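Local coordinates for protein tyrocidine synthetase 3 (Brevibacillus brevis, PDB 2JGP) that probably forms peptide bonds between carrier-bound intermediates during assembly of the antibiotic tyrocidine, as the carrier-condensation part of a nonribosomal peptide synthetase, at residues Asn425-Ser437 and Ala461-Arg473. Numbering follows the deposited sequence.
Sequences NPLFDTVFTFQNS and AKFDLTFSATEER
Two neighbouring parallel strands, 430-435 and 465-471, pair in the sheet of the condensation domain's C-terminal half, with V431 and T433 of the first bonded to F467 of the second. V431 O accepts from F467 N at 2.8 Å, T433 N gives to F467 O, and the ladder runs on through A469 to E471. As in other parallel pairs, a residue such as T433 gives its N-H to F467 and takes the N-H of A469 on its C=O, the two residues flanking its partner S468.

One face of the sheet, carrying F432, F434, F467 and A469, is mostly apolar and turns to helix 329-345; T430 is a polar member, its OG1 hydrogen-bonded to Y337 OH of that helix. There the F432 and F467 rings lie side by side, rim to rim, their planes only 16° apart; both have CG anti to the backbone N, which sends them the same way. F434 sets CD1 3.7 Å from A469 CB. This helix-backed sheet belongs to the chloramphenicol acetyltransferase-like fold of condensation domains, in which 465-471 is an inner strand, flanked on its other side by the antiparallel strand 476-483.

Ahead of the strands, F463 takes CG2 of V431 over one ring face, a CH-pi contact 3.6 Å from the centroid, while F428 meets its CE2 obliquely. N425 ND2 bonds to K462 O (2.9 Å), tilted 30° from the carbonyl plane. A water accepts from the same ND2 and donates to D429 OD1 and D464 OD1, bridging two carboxylates whose OD1 atoms stand 4.4 Å apart; salt bridges from R424 to D429 and from R295 to D464 probably ease their repulsion.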
loop_
_atom_site.group_PDB
_atom_site.type_symbol
_atom_site.label_atom_id
_atom_site.label_comp_id
_atom_site.label_asym_id
_atom_site.label_seq_id
_atom_site.Cartn_x
_atom_site.Cartn_y
_atom_site.Cartn_z
ATOM N N ASN A 425 1.713 17.261 7.031
ATOM C CA ASN A 425 0.833 16.568 6.096
ATOM C C ASN A 425 -0.565 16.376 6.666
ATOM O O ASN A 425 -0.738 16.358 7.884
ATOM C CB ASN A 425 1.450 15.228 5.702
ATOM C CG ASN A 425 2.625 15.392 4.761
ATOM O OD1 ASN A 425 2.444 15.596 3.560
ATOM N ND2 ASN A 425 3.836 15.312 5.303
ATOM N N PRO A 426 -1.571 16.242 5.782
ATOM C CA PRO A 426 -2.934 16.088 6.269
ATOM C C PRO A 426 -3.136 14.762 7.009
ATOM O O PRO A 426 -2.643 13.713 6.570
ATOM C CB PRO A 426 -3.787 16.168 4.991
ATOM C CG PRO A 426 -2.875 15.843 3.876
ATOM C CD PRO A 426 -1.493 16.230 4.309
ATOM N N LEU A 427 -3.815 14.849 8.152
ATOM C CA LEU A 427 -4.223 13.708 8.978
ATOM C C LEU A 427 -3.098 12.999 9.742
ATOM O O LEU A 427 -3.295 12.634 10.901
ATOM C CB LEU A 427 -5.061 12.692 8.181
ATOM C CG LEU A 427 -6.524 13.087 7.957
ATOM C CD1 LEU A 427 -7.236 12.046 7.115
ATOM C CD2 LEU A 427 -7.253 13.289 9.283
ATOM N N PHE A 428 -1.946 12.782 9.106
ATOM C CA PHE A 428 -0.815 12.121 9.775
ATOM C C PHE A 428 0.539 12.660 9.308
ATOM O O PHE A 428 0.699 13.069 8.157
ATOM C CB PHE A 428 -0.877 10.597 9.587
ATOM C CG PHE A 428 -1.033 10.165 8.159
ATOM C CD1 PHE A 428 0.077 10.020 7.332
ATOM C CD2 PHE A 428 -2.289 9.911 7.636
ATOM C CE1 PHE A 428 -0.069 9.631 6.008
ATOM C CE2 PHE A 428 -2.440 9.517 6.313
ATOM C CZ PHE A 428 -1.329 9.374 5.500
ATOM N N ASP A 429 1.504 12.655 10.225
ATOM C CA ASP A 429 2.866 13.118 9.949
ATOM C C ASP A 429 3.899 12.005 10.037
ATOM O O ASP A 429 5.098 12.252 9.939
ATOM C CB ASP A 429 3.214 14.250 10.904
ATOM C CG ASP A 429 2.486 15.517 10.559
ATOM O OD1 ASP A 429 2.631 15.969 9.402
ATOM O OD2 ASP A 429 1.753 16.042 11.417
ATOM N N THR A 430 3.426 10.778 10.215
ATOM C CA THR A 430 4.285 9.617 10.159
ATOM C C THR A 430 3.581 8.486 9.419
ATOM O O THR A 430 2.355 8.427 9.391
ATOM C CB THR A 430 4.704 9.152 11.568
ATOM O OG1 THR A 430 5.605 8.050 11.451
ATOM C CG2 THR A 430 3.493 8.727 12.390
ATOM N N VAL A 431 4.382 7.608 8.820
ATOM C CA VAL A 431 3.892 6.457 8.080
ATOM C C VAL A 431 4.557 5.195 8.622
ATOM O O VAL A 431 5.726 5.223 9.012
ATOM C CB VAL A 431 4.189 6.603 6.561
ATOM C CG1 VAL A 431 4.021 5.277 5.833
ATOM C CG2 VAL A 431 3.293 7.675 5.952
ATOM N N PHE A 432 3.796 4.102 8.654
ATOM C CA PHE A 432 4.300 2.793 9.066
ATOM C C PHE A 432 4.126 1.813 7.916
ATOM O O PHE A 432 3.049 1.754 7.325
ATOM C CB PHE A 432 3.530 2.300 10.295
ATOM C CG PHE A 432 3.832 0.880 10.668
ATOM C CD1 PHE A 432 4.921 0.583 11.469
ATOM C CD2 PHE A 432 3.034 -0.159 10.209
ATOM C CE1 PHE A 432 5.213 -0.726 11.811
ATOM C CE2 PHE A 432 3.320 -1.477 10.549
ATOM C CZ PHE A 432 4.410 -1.759 11.347
ATOM N N THR A 433 5.181 1.065 7.588
ATOM C CA THR A 433 5.087 -0.023 6.595
ATOM C C THR A 433 5.768 -1.296 7.084
ATOM O O THR A 433 6.683 -1.244 7.897
ATOM C CB THR A 433 5.703 0.357 5.225
ATOM O OG1 THR A 433 7.134 0.421 5.323
ATOM C CG2 THR A 433 5.163 1.694 4.729
ATOM N N PHE A 434 5.309 -2.441 6.580
ATOM C CA PHE A 434 5.920 -3.737 6.897
ATOM C C PHE A 434 6.022 -4.568 5.616
ATOM O O PHE A 434 5.038 -4.716 4.893
ATOM C CB PHE A 434 5.111 -4.466 7.978
ATOM C CG PHE A 434 5.571 -5.879 8.240
ATOM C CD1 PHE A 434 6.846 -6.128 8.727
ATOM C CD2 PHE A 434 4.730 -6.960 7.989
ATOM C CE1 PHE A 434 7.282 -7.423 8.960
ATOM C CE2 PHE A 434 5.158 -8.262 8.224
ATOM C CZ PHE A 434 6.437 -8.494 8.710
ATOM N N GLN A 435 7.217 -5.086 5.328
ATOM C CA GLN A 435 7.471 -5.836 4.089
ATOM C C GLN A 435 8.209 -7.145 4.382
ATOM O O GLN A 435 8.731 -7.333 5.481
ATOM C CB GLN A 435 8.296 -4.994 3.105
ATOM C CG GLN A 435 7.950 -3.497 3.057
ATOM C CD GLN A 435 8.821 -2.648 3.982
ATOM O OE1 GLN A 435 8.352 -2.122 4.996
ATOM N NE2 GLN A 435 10.096 -2.516 3.631
ATOM N N ASN A 436 8.254 -8.036 3.387
ATOM C CA ASN A 436 8.948 -9.327 3.501
ATOM C C ASN A 436 10.143 -9.445 2.543
ATOM O O ASN A 436 10.136 -10.282 1.634
ATOM C CB ASN A 436 7.970 -10.486 3.243
ATOM C CG ASN A 436 7.064 -10.773 4.430
ATOM O OD1 ASN A 436 5.841 -10.665 4.329
ATOM N ND2 ASN A 436 7.661 -11.156 5.556
ATOM N N SER A 437 11.162 -8.608 2.753
ATOM C CA SER A 437 12.424 -8.674 1.995
ATOM C C SER A 437 12.209 -8.600 0.479
ATOM O O SER A 437 11.117 -8.265 0.023
ATOM C CB SER A 437 13.186 -9.959 2.354
ATOM O OG SER A 437 14.511 -9.935 1.850
ATOM N N ALA A 461 12.203 12.714 2.108
ATOM C CA ALA A 461 11.268 12.333 3.166
ATOM C C ALA A 461 9.987 13.159 3.080
ATOM O O ALA A 461 9.986 14.338 3.425
ATOM C CB ALA A 461 11.924 12.500 4.531
ATOM N N LYS A 462 8.897 12.541 2.622
ATOM C CA LYS A 462 7.609 13.243 2.522
ATOM C C LYS A 462 7.017 13.561 3.901
ATOM O O LYS A 462 6.352 14.584 4.071
ATOM C CB LYS A 462 6.600 12.432 1.704
ATOM C CG LYS A 462 5.341 13.219 1.321
ATOM C CD LYS A 462 4.240 12.306 0.779
ATOM C CE LYS A 462 2.868 12.976 0.852
ATOM N NZ LYS A 462 1.754 11.993 0.685
ATOM N N PHE A 463 7.276 12.695 4.877
ATOM C CA PHE A 463 6.707 12.833 6.220
ATOM C C PHE A 463 7.803 13.080 7.243
ATOM O O PHE A 463 8.975 12.887 6.937
ATOM C CB PHE A 463 5.933 11.568 6.571
ATOM C CG PHE A 463 4.850 11.247 5.594
ATOM C CD1 PHE A 463 5.071 10.345 4.564
ATOM C CD2 PHE A 463 3.613 11.866 5.688
ATOM C CE1 PHE A 463 4.070 10.054 3.648
ATOM C CE2 PHE A 463 2.607 11.586 4.773
ATOM C CZ PHE A 463 2.838 10.676 3.751
ATOM N N ASP A 464 7.423 13.508 8.451
ATOM C CA ASP A 464 8.397 13.735 9.528
ATOM C C ASP A 464 9.296 12.529 9.649
ATOM O O ASP A 464 10.516 12.649 9.755
ATOM C CB ASP A 464 7.710 13.957 10.874
ATOM C CG ASP A 464 7.065 15.308 10.982
ATOM O OD1 ASP A 464 7.026 16.037 9.973
ATOM O OD2 ASP A 464 6.599 15.638 12.088
ATOM N N LEU A 465 8.672 11.358 9.643
ATOM C CA LEU A 465 9.415 10.122 9.527
ATOM C C LEU A 465 8.543 8.980 9.015
ATOM O O LEU A 465 7.324 8.970 9.212
ATOM C CB LEU A 465 10.092 9.767 10.859
ATOM C CG LEU A 465 9.267 9.169 11.998
ATOM C CD1 LEU A 465 9.246 7.672 11.877
ATOM C CD2 LEU A 465 9.858 9.566 13.349
ATOM N N THR A 466 9.182 8.051 8.311
ATOM C CA THR A 466 8.537 6.837 7.840
ATOM C C THR A 466 9.233 5.665 8.507
ATOM O O THR A 466 10.449 5.502 8.368
ATOM C CB THR A 466 8.653 6.696 6.316
ATOM O OG1 THR A 466 7.935 7.763 5.687
ATOM C CG2 THR A 466 8.094 5.359 5.850
ATOM N N PHE A 467 8.456 4.866 9.238
ATOM C CA PHE A 467 8.981 3.752 10.013
ATOM C C PHE A 467 8.711 2.485 9.211
ATOM O O PHE A 467 7.564 2.207 8.885
ATOM C CB PHE A 467 8.274 3.697 11.372
ATOM C CG PHE A 467 8.763 2.601 12.277
ATOM C CD1 PHE A 467 9.662 2.877 13.295
ATOM C CD2 PHE A 467 8.311 1.295 12.122
ATOM C CE1 PHE A 467 10.109 1.871 14.136
ATOM C CE2 PHE A 467 8.758 0.288 12.959
ATOM C CZ PHE A 467 9.657 0.579 13.967
ATOM N N SER A 468 9.763 1.746 8.873
ATOM C CA SER A 468 9.651 0.567 8.018
ATOM C C SER A 468 10.221 -0.672 8.694
ATOM O O SER A 468 11.399 -0.703 9.050
ATOM C CB SER A 468 10.392 0.792 6.704
ATOM O OG SER A 468 9.746 1.781 5.925
ATOM N N ALA A 469 9.387 -1.690 8.871
ATOM C CA ALA A 469 9.857 -2.985 9.347
ATOM C C ALA A 469 10.010 -3.906 8.137
ATOM O O ALA A 469 9.127 -3.958 7.280
ATOM C CB ALA A 469 8.879 -3.566 10.357
ATOM N N THR A 470 11.138 -4.604 8.051
ATOM C CA THR A 470 11.389 -5.530 6.948
ATOM C C THR A 470 11.879 -6.875 7.479
ATOM O O THR A 470 12.891 -6.941 8.176
ATOM C CB THR A 470 12.428 -4.956 5.963
ATOM O OG1 THR A 470 11.971 -3.688 5.476
ATOM C CG2 THR A 470 12.642 -5.898 4.786
ATOM N N GLU A 471 11.151 -7.939 7.146
ATOM C CA GLU A 471 11.526 -9.291 7.551
ATOM C C GLU A 471 12.555 -9.832 6.562
ATOM O O GLU A 471 12.212 -10.159 5.429
ATOM C CB GLU A 471 10.288 -10.188 7.615
ATOM C CG GLU A 471 10.552 -11.554 8.222
ATOM C CD GLU A 471 9.426 -12.026 9.125
ATOM O OE1 GLU A 471 8.261 -12.097 8.670
ATOM O OE2 GLU A 471 9.715 -12.331 10.297
ATOM N N GLU A 472 13.810 -9.924 7.002
ATOM C CA GLU A 472 14.950 -10.147 6.095
ATOM C C GLU A 472 15.455 -11.588 6.010
ATOM O O GLU A 472 16.476 -11.836 5.366
ATOM C CB GLU A 472 16.114 -9.213 6.475
ATOM C CG GLU A 472 15.982 -7.797 5.925
ATOM C CD GLU A 472 16.263 -7.698 4.428
ATOM O OE1 GLU A 472 16.516 -8.739 3.781
ATOM O OE2 GLU A 472 16.234 -6.565 3.897
ATOM N N ARG A 473 14.740 -12.520 6.644
ATOM C CA ARG A 473 15.032 -13.970 6.619
ATOM C C ARG A 473 15.781 -14.434 7.878
ATOM O O ARG A 473 15.395 -15.427 8.492
ATOM C CB ARG A 473 15.741 -14.438 5.322
ATOM C CG ARG A 473 17.275 -14.583 5.387
ATOM C CD ARG A 473 17.917 -14.562 4.006
ATOM N NE ARG A 473 19.377 -14.540 4.096
ATOM C CZ ARG A 473 20.207 -14.357 3.066
ATOM N NH1 ARG A 473 19.737 -14.175 1.833
ATOM N NH2 ARG A 473 21.521 -14.355 3.271
HETATM O O HOH W 1 4.833 15.291 7.971
#